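Local atomic coordinates of lectin 2 (Agrocybe aegerita, PDB entry 4TQK), a protein that binds N-acetylglucosamine at several sites around a beta-propeller and is probably a lectin that recognises glycans carrying terminal residues of that sugar. Residues 226-231 / 246-251; 289-294 / 308-313; 304-309 / 321-326; 335-340 / 356-361. The protein carries 1 engineered substitution. One frame throughout, in Å; residues are numbered along the deposited sequence.

Contact 1: residues 226-231 / 246-251; sequences GDHPRF and CGKAGC. With NAG (2-acetamido-2-deoxy-beta-D-glucopyranose), chain F.
The imidazole of His228 lies between the methyl C8 of the N-acetylglucosamine of chain F, offset toward the rim of one face, and CB of Asp227 over the centre of the opposite face. Cys246 O sits at the ring's edge; with CG anti to the carbonyl carbon (chi1 -48°), the ring is carried toward Gly247 and Lys248, and Lys248 CG comes to 3.7 Å from His228 NE2. The Phe231 ring takes the sulfur of Cys246 at its edge, SG 4.0 Å from CE2 and 85° off the ring normal, and the Arg230 guanidinium has His228 O in plane at its edge, 2.8 Å from NE. Here the first two strands of a propeller blade, 230-233 and 242-246, pair antiparallel, and Cys246 N donates to Pro229 O at 2.9 Å. Beyond the strand end, Lys248 N points almost straight at O7 of the sugar, 3.0 Å away. Lys224 N holds His228 ND1, a bond that probably helps fix the rotation of the ring against the acetamido methyl.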
loop_
_atom_site.group_PDB
_atom_site.type_symbol
_atom_site.label_atom_id
_atom_site.label_comp_id
_atom_site.label_asym_id
_atom_site.label_seq_id
_atom_site.Cartn_x
_atom_site.Cartn_y
_atom_site.Cartn_z
ATOM N N GLY A 226 -10.701 6.042 34.231
ATOM C CA GLY A 226 -9.366 5.487 34.250
ATOM C C GLY A 226 -9.406 3.982 34.420
ATOM O O GLY A 226 -8.917 3.215 33.591
ATOM N N ASP A 227 -10.062 3.569 35.494
ATOM C CA ASP A 227 -9.863 2.250 36.055
ATOM C C ASP A 227 -10.551 1.110 35.302
ATOM O O ASP A 227 -10.067 -0.028 35.334
ATOM C CB ASP A 227 -10.271 2.285 37.525
ATOM C CG ASP A 227 -9.763 3.533 38.228
ATOM O OD1 ASP A 227 -10.472 4.064 39.114
ATOM O OD2 ASP A 227 -8.656 3.988 37.879
ATOM N N HIS A 228 -11.640 1.423 34.601
ATOM C CA HIS A 228 -12.450 0.408 33.931
ATOM C C HIS A 228 -12.699 0.725 32.453
ATOM O O HIS A 228 -13.759 1.223 32.092
ATOM C CB HIS A 228 -13.787 0.241 34.650
ATOM C CG HIS A 228 -13.657 0.086 36.133
ATOM N ND1 HIS A 228 -14.341 0.881 37.024
ATOM C CD2 HIS A 228 -12.906 -0.764 36.879
ATOM C CE1 HIS A 228 -14.023 0.526 38.261
ATOM N NE2 HIS A 228 -13.156 -0.468 38.198
ATOM N N PRO A 229 -11.715 0.417 31.595
ATOM C CA PRO A 229 -11.785 0.771 30.175
ATOM C C PRO A 229 -12.868 0.016 29.408
ATOM O O PRO A 229 -13.137 -1.148 29.669
ATOM C CB PRO A 229 -10.394 0.405 29.654
ATOM C CG PRO A 229 -9.886 -0.615 30.620
ATOM C CD PRO A 229 -10.434 -0.214 31.946
ATOM N N ARG A 230 -13.484 0.698 28.457
ATOM C CA ARG A 230 -14.525 0.097 27.647
ATOM C C ARG A 230 -14.183 0.214 26.166
ATOM O O ARG A 230 -13.415 1.081 25.768
ATOM C CB ARG A 230 -15.871 0.751 27.959
ATOM C CG ARG A 230 -16.456 0.275 29.289
ATOM C CD ARG A 230 -17.096 1.416 30.063
ATOM N NE ARG A 230 -16.126 2.146 30.866
ATOM C CZ ARG A 230 -16.372 3.322 31.431
ATOM N NH1 ARG A 230 -17.558 3.909 31.268
ATOM N NH2 ARG A 230 -15.426 3.927 32.144
ATOM N N PHE A 231 -14.729 -0.692 25.366
ATOM C CA PHE A 231 -14.402 -0.776 23.956
ATOM C C PHE A 231 -15.645 -1.162 23.182
ATOM O O PHE A 231 -16.580 -1.745 23.740
ATOM C CB PHE A 231 -13.360 -1.874 23.700
ATOM C CG PHE A 231 -12.187 -1.850 24.631
ATOM C CD1 PHE A 231 -11.038 -1.128 24.312
ATOM C CD2 PHE A 231 -12.208 -2.582 25.809
ATOM C CE1 PHE A 231 -9.946 -1.113 25.171
ATOM C CE2 PHE A 231 -11.123 -2.574 26.665
ATOM C CZ PHE A 231 -9.989 -1.839 26.350
ATOM N N CYS A 246 -13.465 -3.882 30.608
ATOM C CA CYS A 246 -12.692 -4.510 31.664
ATOM C C CYS A 246 -13.150 -3.909 32.988
ATOM O O CYS A 246 -12.805 -2.766 33.319
ATOM C CB CYS A 246 -11.194 -4.262 31.461
ATOM S SG CYS A 246 -10.518 -4.856 29.884
ATOM N N GLY A 247 -13.936 -4.669 33.740
ATOM C CA GLY A 247 -14.534 -4.155 34.957
ATOM C C GLY A 247 -13.689 -4.446 36.179
ATOM O O GLY A 247 -12.461 -4.406 36.121
ATOM N N LYS A 248 -14.357 -4.737 37.290
ATOM C CA LYS A 248 -13.674 -5.125 38.526
ATOM C C LYS A 248 -13.304 -6.612 38.546
ATOM O O LYS A 248 -12.148 -6.973 38.734
ATOM C CB LYS A 248 -14.557 -4.803 39.730
ATOM C CG LYS A 248 -14.747 -3.326 39.969
ATOM C CD LYS A 248 -15.652 -3.107 41.162
ATOM C CE LYS A 248 -16.055 -1.654 41.302
ATOM N NZ LYS A 248 -17.040 -1.530 42.417
ATOM N N ALA A 249 -14.302 -7.459 38.343
ATOM C CA ALA A 249 -14.117 -8.905 38.421
ATOM C C ALA A 249 -13.645 -9.541 37.111
ATOM O O ALA A 249 -13.396 -10.741 37.053
ATOM C CB ALA A 249 -15.391 -9.567 38.909
ATOM N N GLY A 250 -13.526 -8.733 36.059
ATOM C CA GLY A 250 -13.090 -9.226 34.763
ATOM C C GLY A 250 -13.743 -8.473 33.617
ATOM O O GLY A 250 -14.149 -7.328 33.786
ATOM N N CYS A 251 -13.855 -9.119 32.457
ATOM C CA CYS A 251 -14.426 -8.483 31.270
ATOM C C CYS A 251 -15.902 -8.801 31.130
ATOM O O CYS A 251 -16.316 -9.958 31.181
ATOM C CB CYS A 251 -13.698 -8.913 29.993
ATOM S SG CYS A 251 -11.934 -8.586 29.996
HETATM C C1 NAG F . -20.410 -4.838 38.784
HETATM C C2 NAG F . -20.098 -4.456 37.345
HETATM C C3 NAG F . -21.403 -4.242 36.608
HETATM C C4 NAG F . -22.258 -5.499 36.728
HETATM C C5 NAG F . -22.416 -5.904 38.196
HETATM C C6 NAG F . -23.197 -7.209 38.331
HETATM C C7 NAG F . -17.963 -3.283 37.133
HETATM C C8 NAG F . -17.298 -1.954 36.989
HETATM N N2 NAG F . -19.287 -3.257 37.306
HETATM O O1 NAG F . -19.206 -5.016 39.477
HETATM O O3 NAG F . -21.111 -3.977 35.266
HETATM O O4 NAG F . -23.526 -5.287 36.148
HETATM O O5 NAG F . -21.148 -6.038 38.806
HETATM O O6 NAG F . -23.437 -7.495 39.690
HETATM O O7 NAG F . -17.296 -4.313 37.104
HETATM O O HOH W 1 -10.284 -2.601 35.028
#

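Contact 2: residues 289-294 / 308-313; sequences DLTGNG and VALNNG
Leu290 and Val308 meet tip to tip, with Leu290 CD1 3.6 Å from Val308 CG2 and almost as near the other methyl of the valine. Leu310 closes in on the same leucine, its CD2 3.9 Å from Leu290 CD1, and also crosses Thr291, whose CG2 lies 3.8 Å from Leu310 CD2. Val299 of the strand between the two segments backs this close-packed end. Toward Gly313 the contact thins out, and the amide of Asn293 comes no closer than loose van der Waals range. A water links the segments there, accepting from Asn293 ND2 and donating to Asn312 O. Each loop is braced from within. Asp289, with CG anti to its own N (chi1 179°), turns its carboxylate into the loop, where OD1 accepts from Thr291 N at 3.1 Å and OD2 from Gly294 N at 2.7 Å, both met from above the carboxylate plane. Asn311 OD1 likewise receives Gly313 N. These two Asx turns belong to an FG-GAP-like repeat of a beta-propeller, the first in its Asp-Leu-Thr-Gly-Asn-Gly loop.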
loop_
_atom_site.group_PDB
_atom_site.type_symbol
_atom_site.label_atom_id
_atom_site.label_comp_id
_atom_site.label_asym_id
_atom_site.label_seq_id
_atom_site.Cartn_x
_atom_site.Cartn_y
_atom_site.Cartn_z
ATOM N N ASP A 289 -8.123 -8.916 16.848
ATOM C CA ASP A 289 -8.318 -10.263 16.355
ATOM C C ASP A 289 -6.951 -10.922 16.182
ATOM O O ASP A 289 -6.217 -10.610 15.243
ATOM C CB ASP A 289 -9.100 -10.225 15.038
ATOM C CG ASP A 289 -9.324 -11.606 14.455
ATOM O OD1 ASP A 289 -9.068 -12.610 15.173
ATOM O OD2 ASP A 289 -9.741 -11.684 13.277
ATOM N N LEU A 290 -6.609 -11.812 17.114
ATOM C CA LEU A 290 -5.316 -12.486 17.120
ATOM C C LEU A 290 -5.373 -13.858 16.458
ATOM O O LEU A 290 -4.391 -14.589 16.463
ATOM C CB LEU A 290 -4.837 -12.699 18.556
ATOM C CG LEU A 290 -4.782 -11.571 19.576
ATOM C CD1 LEU A 290 -4.874 -12.180 20.958
ATOM C CD2 LEU A 290 -3.512 -10.769 19.411
ATOM N N THR A 291 -6.521 -14.226 15.916
ATOM C CA THR A 291 -6.661 -15.551 15.334
ATOM C C THR A 291 -7.210 -15.487 13.911
ATOM O O THR A 291 -7.398 -16.513 13.264
ATOM C CB THR A 291 -7.586 -16.415 16.174
ATOM O OG1 THR A 291 -8.880 -15.819 16.187
ATOM C CG2 THR A 291 -7.060 -16.519 17.604
ATOM N N GLY A 292 -7.491 -14.276 13.442
ATOM C CA GLY A 292 -7.902 -14.077 12.069
ATOM C C GLY A 292 -9.276 -14.586 11.705
ATOM O O GLY A 292 -9.553 -14.795 10.521
ATOM N N ASN A 293 -10.134 -14.775 12.710
ATOM C CA ASN A 293 -11.489 -15.263 12.472
ATOM C C ASN A 293 -12.527 -14.147 12.424
ATOM O O ASN A 293 -13.717 -14.411 12.271
ATOM C CB ASN A 293 -11.894 -16.296 13.522
ATOM C CG ASN A 293 -12.013 -15.702 14.906
ATOM O OD1 ASN A 293 -11.618 -14.570 15.141
ATOM N ND2 ASN A 293 -12.556 -16.461 15.825
ATOM N N GLY A 294 -12.079 -12.905 12.569
ATOM C CA GLY A 294 -12.969 -11.764 12.468
ATOM C C GLY A 294 -13.676 -11.364 13.752
ATOM O O GLY A 294 -14.550 -10.506 13.720
ATOM N N VAL A 308 -3.650 -12.740 27.269
ATOM C CA VAL A 308 -4.565 -12.807 26.149
ATOM C C VAL A 308 -5.710 -13.725 26.532
ATOM O O VAL A 308 -5.523 -14.643 27.333
ATOM C CB VAL A 308 -3.828 -13.386 24.927
ATOM C CG1 VAL A 308 -4.747 -14.236 24.077
ATOM C CG2 VAL A 308 -3.144 -12.272 24.123
ATOM N N ALA A 309 -6.897 -13.462 25.992
ATOM C CA ALA A 309 -8.000 -14.404 26.080
ATOM C C ALA A 309 -8.686 -14.484 24.726
ATOM O O ALA A 309 -9.106 -13.460 24.169
ATOM C CB ALA A 309 -8.993 -14.001 27.174
ATOM N N LEU A 310 -8.800 -15.707 24.204
ATOM C CA LEU A 310 -9.274 -15.921 22.841
ATOM C C LEU A 310 -10.789 -16.121 22.694
ATOM O O LEU A 310 -11.412 -16.896 23.410
ATOM C CB LEU A 310 -8.515 -17.074 22.194
ATOM C CG LEU A 310 -6.997 -16.938 22.055
ATOM C CD1 LEU A 310 -6.450 -18.155 21.334
ATOM C CD2 LEU A 310 -6.630 -15.663 21.309
ATOM N N ASN A 311 -11.351 -15.413 21.728
ATOM C CA ASN A 311 -12.776 -15.434 21.414
ATOM C C ASN A 311 -13.105 -16.729 20.665
ATOM O O ASN A 311 -12.382 -17.118 19.748
ATOM C CB ASN A 311 -13.105 -14.195 20.553
ATOM C CG ASN A 311 -14.598 -13.916 20.444
ATOM O OD1 ASN A 311 -15.408 -14.824 20.261
ATOM N ND2 ASN A 311 -14.964 -12.652 20.555
ATOM N N ASN A 312 -14.165 -17.416 21.074
ATOM C CA ASN A 312 -14.535 -18.676 20.436
ATOM C C ASN A 312 -15.243 -18.434 19.120
ATOM O O ASN A 312 -15.314 -19.319 18.265
ATOM C CB ASN A 312 -15.440 -19.521 21.337
ATOM C CG ASN A 312 -14.721 -20.070 22.542
ATOM O OD1 ASN A 312 -13.570 -20.492 22.457
ATOM N ND2 ASN A 312 -15.403 -20.073 23.673
ATOM N N GLY A 313 -15.784 -17.232 18.968
ATOM C CA GLY A 313 -16.457 -16.855 17.741
ATOM C C GLY A 313 -17.805 -16.225 18.010
ATOM O O GLY A 313 -18.405 -15.640 17.114
HETATM O O HOH W 2 -14.116 -18.910 15.600
#

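Contact 3: residues 304-309 / 321-326; sequences AGVYVA and KLVLKD. With NAG (2-acetamido-2-deoxy-beta-D-glucopyranose), chain G; NAG (2-acetamido-2-deoxy-beta-D-glucopyranose), chain H.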
loop_
_atom_site.group_PDB
_atom_site.type_symbol
_atom_site.label_atom_id
_atom_site.label_comp_id
_atom_site.label_asym_id
_atom_site.label_seq_id
_atom_site.Cartn_x
_atom_site.Cartn_y
_atom_site.Cartn_z
ATOM N N ALA A 304 3.882 -9.025 34.349
ATOM C CA ALA A 304 4.893 -9.978 33.898
ATOM C C ALA A 304 5.029 -10.016 32.390
ATOM O O ALA A 304 6.075 -10.402 31.869
ATOM C CB ALA A 304 4.599 -11.372 34.430
ATOM N N GLY A 305 3.972 -9.635 31.686
ATOM C CA GLY A 305 4.006 -9.695 30.239
ATOM C C GLY A 305 2.642 -9.598 29.607
ATOM O O GLY A 305 1.702 -9.078 30.214
ATOM N N VAL A 306 2.542 -10.108 28.381
ATOM C CA VAL A 306 1.315 -10.050 27.597
ATOM C C VAL A 306 0.320 -11.177 27.919
ATOM O O VAL A 306 0.630 -12.336 27.728
ATOM C CB VAL A 306 1.644 -10.086 26.097
ATOM C CG1 VAL A 306 0.375 -9.988 25.275
ATOM C CG2 VAL A 306 2.607 -8.954 25.742
ATOM N N TYR A 307 -0.861 -10.821 28.425
ATOM C CA TYR A 307 -1.938 -11.783 28.655
ATOM C C TYR A 307 -2.977 -11.639 27.555
ATOM O O TYR A 307 -3.184 -10.552 27.002
ATOM C CB TYR A 307 -2.633 -11.576 30.004
ATOM C CG TYR A 307 -1.912 -12.157 31.200
ATOM C CD1 TYR A 307 -2.219 -13.424 31.669
ATOM C CD2 TYR A 307 -0.936 -11.428 31.869
ATOM C CE1 TYR A 307 -1.559 -13.958 32.759
ATOM C CE2 TYR A 307 -0.268 -11.957 32.961
ATOM C CZ TYR A 307 -0.594 -13.218 33.404
ATOM O OH TYR A 307 0.053 -13.746 34.484
ATOM N N VAL A 308 -3.650 -12.740 27.269
ATOM C CA VAL A 308 -4.565 -12.807 26.149
ATOM C C VAL A 308 -5.710 -13.725 26.532
ATOM O O VAL A 308 -5.523 -14.643 27.333
ATOM C CB VAL A 308 -3.828 -13.386 24.927
ATOM C CG1 VAL A 308 -4.747 -14.236 24.077
ATOM C CG2 VAL A 308 -3.144 -12.272 24.123
ATOM N N ALA A 309 -6.897 -13.462 25.992
ATOM C CA ALA A 309 -8.000 -14.404 26.080
ATOM C C ALA A 309 -8.686 -14.484 24.726
ATOM O O ALA A 309 -9.106 -13.460 24.169
ATOM C CB ALA A 309 -8.993 -14.001 27.174
ATOM N N LYS A 321 -4.437 -16.342 29.590
ATOM C CA LYS A 321 -3.130 -16.945 29.826
ATOM C C LYS A 321 -2.073 -15.943 29.391
ATOM O O LYS A 321 -2.362 -15.044 28.598
ATOM C CB LYS A 321 -2.980 -18.217 28.985
ATOM C CG LYS A 321 -2.867 -17.908 27.503
ATOM C CD LYS A 321 -3.044 -19.130 26.618
ATOM C CE LYS A 321 -3.357 -18.686 25.193
ATOM N NZ LYS A 321 -3.788 -19.813 24.329
ATOM N N LEU A 322 -0.849 -16.108 29.886
ATOM C CA LEU A 322 0.276 -15.272 29.477
ATOM C C LEU A 322 0.960 -15.841 28.228
ATOM O O LEU A 322 1.378 -17.001 28.234
ATOM C CB LEU A 322 1.290 -15.178 30.614
ATOM C CG LEU A 322 2.517 -14.286 30.380
ATOM C CD1 LEU A 322 3.094 -13.829 31.694
ATOM C CD2 LEU A 322 3.581 -14.975 29.528
ATOM N N VAL A 323 1.103 -15.029 27.175
ATOM C CA VAL A 323 1.694 -15.514 25.919
ATOM C C VAL A 323 3.096 -14.974 25.591
ATOM O O VAL A 323 3.752 -15.444 24.648
ATOM C CB VAL A 323 0.799 -15.225 24.693
ATOM C CG1 VAL A 323 -0.647 -15.549 24.995
ATOM C CG2 VAL A 323 0.960 -13.764 24.249
ATOM N N LEU A 324 3.559 -13.992 26.347
ATOM C CA LEU A 324 4.859 -13.411 26.056
ATOM C C LEU A 324 5.433 -12.628 27.243
ATOM O O LEU A 324 4.802 -11.712 27.782
ATOM C CB LEU A 324 4.785 -12.557 24.782
ATOM C CG LEU A 324 6.048 -11.807 24.356
ATOM C CD1 LEU A 324 7.152 -12.757 23.885
ATOM C CD2 LEU A 324 5.695 -10.826 23.267
ATOM N N LYS A 325 6.638 -13.016 27.646
ATOM C CA LYS A 325 7.326 -12.392 28.766
ATOM C C LYS A 325 8.059 -11.130 28.350
ATOM O O LYS A 325 9.285 -11.077 28.410
ATOM C CB LYS A 325 8.322 -13.377 29.376
ATOM C CG LYS A 325 7.666 -14.415 30.254
ATOM C CD LYS A 325 6.888 -13.709 31.353
ATOM C CE LYS A 325 7.783 -12.760 32.168
ATOM N NZ LYS A 325 8.318 -13.418 33.383
ATOM N N ASP A 326 7.310 -10.125 27.915
ATOM C CA ASP A 326 7.898 -8.839 27.549
ATOM C C ASP A 326 6.772 -7.830 27.394
ATOM O O ASP A 326 5.600 -8.180 27.505
ATOM C CB ASP A 326 8.700 -8.945 26.240
ATOM C CG ASP A 326 9.868 -7.958 26.177
ATOM O OD1 ASP A 326 9.824 -6.941 26.896
ATOM O OD2 ASP A 326 10.838 -8.202 25.415
HETATM C C1 NAG G . -1.777 -11.234 37.837
HETATM C C2 NAG G . -2.240 -10.659 36.507
HETATM C C3 NAG G . -3.558 -11.368 36.253
HETATM C C4 NAG G . -3.301 -12.871 36.187
HETATM C C5 NAG G . -2.540 -13.368 37.416
HETATM C C6 NAG G . -2.160 -14.841 37.313
HETATM C C7 NAG G . -1.539 -8.339 35.987
HETATM C C8 NAG G . -1.922 -6.889 36.074
HETATM N N2 NAG G . -2.381 -9.212 36.556
HETATM O O1 NAG G . -0.725 -10.482 38.373
HETATM O O3 NAG G . -4.172 -10.911 35.072
HETATM O O4 NAG G . -4.531 -13.527 36.117
HETATM O O5 NAG G . -1.391 -12.573 37.614
HETATM O O6 NAG G . -1.326 -15.057 36.197
HETATM O O7 NAG G . -0.498 -8.652 35.409
HETATM C C1 NAG H . 14.471 -3.384 27.352
HETATM C C2 NAG H . 13.068 -3.378 26.784
HETATM C C3 NAG H . 12.567 -4.815 26.887
HETATM C C4 NAG H . 13.497 -5.705 26.067
HETATM C C5 NAG H . 14.966 -5.487 26.418
HETATM C C6 NAG H . 15.864 -6.206 25.408
HETATM C C7 NAG H . 11.892 -1.221 27.026
HETATM C C8 NAG H . 11.088 -0.371 27.969
HETATM N N2 NAG H . 12.216 -2.432 27.484
HETATM O O1 NAG H . 14.921 -2.057 27.500
HETATM O O3 NAG H . 11.229 -4.926 26.443
HETATM O O4 NAG H . 13.219 -7.065 26.290
HETATM O O5 NAG H . 15.296 -4.112 26.459
HETATM O O6 NAG H . 15.731 -5.612 24.136
HETATM O O7 NAG H . 12.207 -0.785 25.915
#
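Tyr307 and Leu322 cross where strands 306-309 and 321-324 pair antiparallel as the outer hairpin of a propeller blade. From Tyr307 CB, 3.8 Å from Lys321 O, CG stands anti to the carbonyl carbon (chi1 -80°), which lays the ring alongside Lys321 and Leu322. CD1 passes the carbonyl carbon of Lys321, and one ring face takes Leu322 CB, 3.9 Å from the centroid and 18° off the normal, a CH-pi contact. CE2 reaches Leu322 CD1, which also touches Ala304 CB. At the tip, Tyr307 OH shares a 2.6 Å hydrogen bond with O6 of the N-acetylglucosamine of chain G. Away from the tyrosine, Val306 and Val323 cross, with Val306 CG1 4.0 Å from Val323 CG2. Between the strands Val306 N donates to Leu324 O, Val323 N to Val306 O, and Val308 and Lys321 exchange a pair of bonds. Past the hairpin, Asp326 turns to the sugar of chain H: OD2 accepts from its O4 at 2.8 Å and OD1 from O3 at 2.5 Å, a length so short that its exact value is doubtful. One carboxylate holding two adjacent hydroxyls would suit a sugar with O3 and O4 both unsubstituted, as at the end of a glycan.

Contact 4: residues 335-340 / 356-361; sequences VSKHRR and FGEKET. With NAG (2-acetamido-2-deoxy-beta-D-glucopyranose), chain H.
His338 crosses the backbone at Gly357 and Glu358, its CD2 3.5 Å from Gly357 C. One ring face takes C8 of the N-acetylglucosamine of chain H, CB of Lys337 covering the centre of the opposite face. Strands 339-343 and 352-356 open this blade of the propeller: Arg339 and Phe356 form an antiparallel hydrogen-bonded pair, with Phe356 N donating to Arg339 O at 2.7 Å. Arg339 lays CB and CD beside Phe356 CD2, its guanidinium turned 72° from the ring plane and bonded to Thr394. On the sugar side, Glu358 N donates a hydrogen bond to O7 of the sugar at 2.8 Å. His338 ND1 receives Thr334 N, so NE2 carries the proton and donates in the ring plane to Glu358 OE1 at 3.1 Å. This probably steadies the ring against the methyl. Glu358 bends at its second torsion (chi2 71°) to bring the carboxylate back, its plane 80° from the imidazole. Lys337 NZ completes a salt bridge there, 2.9 Å from Glu358 OE1 on its syn lone pair.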
loop_
_atom_site.group_PDB
_atom_site.type_symbol
_atom_site.label_atom_id
_atom_site.label_comp_id
_atom_site.label_asym_id
_atom_site.label_seq_id
_atom_site.Cartn_x
_atom_site.Cartn_y
_atom_site.Cartn_z
ATOM N N VAL A 335 3.601 3.780 30.544
ATOM C CA VAL A 335 2.764 4.650 29.717
ATOM C C VAL A 335 3.378 6.038 29.512
ATOM O O VAL A 335 3.210 6.664 28.468
ATOM C CB VAL A 335 1.369 4.835 30.338
ATOM C CG1 VAL A 335 0.606 5.907 29.583
ATOM C CG2 VAL A 335 0.600 3.522 30.351
ATOM N N SER A 336 4.097 6.517 30.518
ATOM C CA SER A 336 4.658 7.861 30.465
ATOM C C SER A 336 5.796 8.000 29.461
ATOM O O SER A 336 6.150 9.110 29.060
ATOM C CB SER A 336 5.113 8.313 31.855
ATOM O OG SER A 336 4.043 8.936 32.547
ATOM N N LYS A 337 6.367 6.873 29.053
ATOM C CA LYS A 337 7.532 6.902 28.168
ATOM C C LYS A 337 7.330 6.121 26.870
ATOM O O LYS A 337 7.882 6.487 25.833
ATOM C CB LYS A 337 8.775 6.385 28.900
ATOM C CG LYS A 337 9.165 7.225 30.100
ATOM C CD LYS A 337 10.623 7.626 30.041
ATOM C CE LYS A 337 11.481 6.618 30.769
ATOM N NZ LYS A 337 12.912 6.663 30.346
ATOM N N HIS A 338 6.536 5.058 26.936
ATOM C CA HIS A 338 6.491 4.070 25.865
ATOM C C HIS A 338 5.113 3.912 25.216
ATOM O O HIS A 338 4.093 4.295 25.793
ATOM C CB HIS A 338 6.990 2.733 26.402
ATOM C CG HIS A 338 8.268 2.843 27.172
ATOM N ND1 HIS A 338 8.382 2.455 28.493
ATOM C CD2 HIS A 338 9.487 3.310 26.811
ATOM C CE1 HIS A 338 9.618 2.673 28.907
ATOM N NE2 HIS A 338 10.309 3.187 27.904
ATOM N N ARG A 339 5.103 3.355 24.006
ATOM C CA ARG A 339 3.869 3.126 23.250
ATOM C C ARG A 339 3.763 1.655 22.879
ATOM O O ARG A 339 4.716 1.072 22.366
ATOM C CB ARG A 339 3.854 3.936 21.952
ATOM C CG ARG A 339 3.568 5.419 22.102
ATOM C CD ARG A 339 4.791 6.218 21.712
ATOM N NE ARG A 339 4.525 7.647 21.555
ATOM C CZ ARG A 339 5.482 8.559 21.426
ATOM N NH1 ARG A 339 6.754 8.190 21.444
ATOM N NH2 ARG A 339 5.177 9.836 21.293
ATOM N N ARG A 340 2.610 1.058 23.130
ATOM C CA ARG A 340 2.373 -0.307 22.702
ATOM C C ARG A 340 1.110 -0.398 21.852
ATOM O O ARG A 340 0.096 0.220 22.177
ATOM C CB ARG A 340 2.321 -1.248 23.909
ATOM C CG ARG A 340 3.688 -1.519 24.518
ATOM C CD ARG A 340 3.621 -1.964 25.988
ATOM N NE ARG A 340 3.424 -0.829 26.890
ATOM C CZ ARG A 340 3.150 -0.931 28.191
ATOM N NH1 ARG A 340 3.037 -2.123 28.764
ATOM N NH2 ARG A 340 2.983 0.160 28.920
ATOM N N PHE A 356 7.119 0.725 21.213
ATOM C CA PHE A 356 8.142 1.751 21.092
ATOM C C PHE A 356 8.793 1.933 22.452
ATOM O O PHE A 356 8.267 2.631 23.324
ATOM C CB PHE A 356 7.542 3.059 20.589
ATOM C CG PHE A 356 6.933 2.955 19.225
ATOM C CD1 PHE A 356 7.237 1.892 18.396
ATOM C CD2 PHE A 356 6.058 3.918 18.766
ATOM C CE1 PHE A 356 6.671 1.793 17.138
ATOM C CE2 PHE A 356 5.491 3.819 17.504
ATOM C CZ PHE A 356 5.797 2.763 16.692
ATOM N N GLY A 357 9.940 1.283 22.623
ATOM C CA GLY A 357 10.551 1.147 23.926
ATOM C C GLY A 357 11.591 2.196 24.248
ATOM O O GLY A 357 11.667 3.244 23.597
ATOM N N GLU A 358 12.393 1.903 25.267
ATOM C CA GLU A 358 13.379 2.847 25.774
ATOM C C GLU A 358 14.448 3.196 24.732
ATOM O O GLU A 358 14.830 4.361 24.600
ATOM C CB GLU A 358 14.016 2.299 27.054
ATOM C CG GLU A 358 14.990 3.246 27.727
ATOM C CD GLU A 358 14.313 4.438 28.364
ATOM O OE1 GLU A 358 13.069 4.471 28.393
ATOM O OE2 GLU A 358 15.024 5.348 28.838
ATOM N N LYS A 359 14.903 2.195 23.981
ATOM C CA LYS A 359 15.977 2.381 23.002
ATOM C C LYS A 359 15.664 1.757 21.645
ATOM O O LYS A 359 16.369 1.994 20.660
ATOM C CB LYS A 359 17.281 1.777 23.534
ATOM C CG LYS A 359 17.803 2.424 24.805
ATOM C CD LYS A 359 18.207 1.379 25.838
ATOM C CE LYS A 359 18.839 2.031 27.061
ATOM N NZ LYS A 359 20.074 2.804 26.706
ATOM N N GLU A 360 14.629 0.933 21.592
ATOM C CA GLU A 360 14.273 0.274 20.338
ATOM C C GLU A 360 12.766 0.136 20.123
ATOM O O GLU A 360 11.969 0.094 21.064
ATOM C CB GLU A 360 14.905 -1.121 20.253
ATOM C CG GLU A 360 16.405 -1.147 20.352
ATOM C CD GLU A 360 16.971 -2.545 20.149
ATOM O OE1 GLU A 360 16.758 -3.398 21.027
ATOM O OE2 GLU A 360 17.626 -2.787 19.110
ATOM N N THR A 361 12.397 0.050 18.859
ATOM C CA THR A 361 11.059 -0.333 18.473
ATOM C C THR A 361 11.050 -1.848 18.265
ATOM O O THR A 361 11.613 -2.369 17.301
ATOM C CB THR A 361 10.630 0.428 17.219
ATOM O OG1 THR A 361 10.448 1.808 17.568
ATOM C CG2 THR A 361 9.326 -0.130 16.646
HETATM C C1 NAG H . 14.471 -3.384 27.352
HETATM C C2 NAG H . 13.068 -3.378 26.784
HETATM C C3 NAG H . 12.567 -4.815 26.887
HETATM C C4 NAG H . 13.497 -5.705 26.067
HETATM C C5 NAG H . 14.966 -5.487 26.418
HETATM C C6 NAG H . 15.864 -6.206 25.408
HETATM C C7 NAG H . 11.892 -1.221 27.026
HETATM C C8 NAG H . 11.088 -0.371 27.969
HETATM N N2 NAG H . 12.216 -2.432 27.484
HETATM O O1 NAG H . 14.921 -2.057 27.500
HETATM O O3 NAG H . 11.229 -4.926 26.443
HETATM O O4 NAG H . 13.219 -7.065 26.290
HETATM O O5 NAG H . 15.296 -4.112 26.459
HETATM O O6 NAG H . 15.731 -5.612 24.136
HETATM O O7 NAG H . 12.207 -0.785 25.915
HETATM O O HOH W 3 8.948 5.656 23.319
#

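Reading from the N terminus, contact 1 closes first, joining the opening two strands of one blade, 230-233 and 242-246, beside the sugar of chain F. The next blade holds contacts 2 and 3, which overlap: 308-313 ends contact 2 while 304-309 begins contact 3, and both share Val308 and Ala309 on strand 306-309. Contact 2 links that strand to the loop after strand 285-288, across the intervening strand 297-301, and contact 3 pairs it with the outermost strand 321-324. Contact 4 follows in series, closing the first hairpin of the blade after. Contacts 3 and 4, with centres 18 Å apart, both touch the sugar of chain H, which therefore sits between consecutive blades.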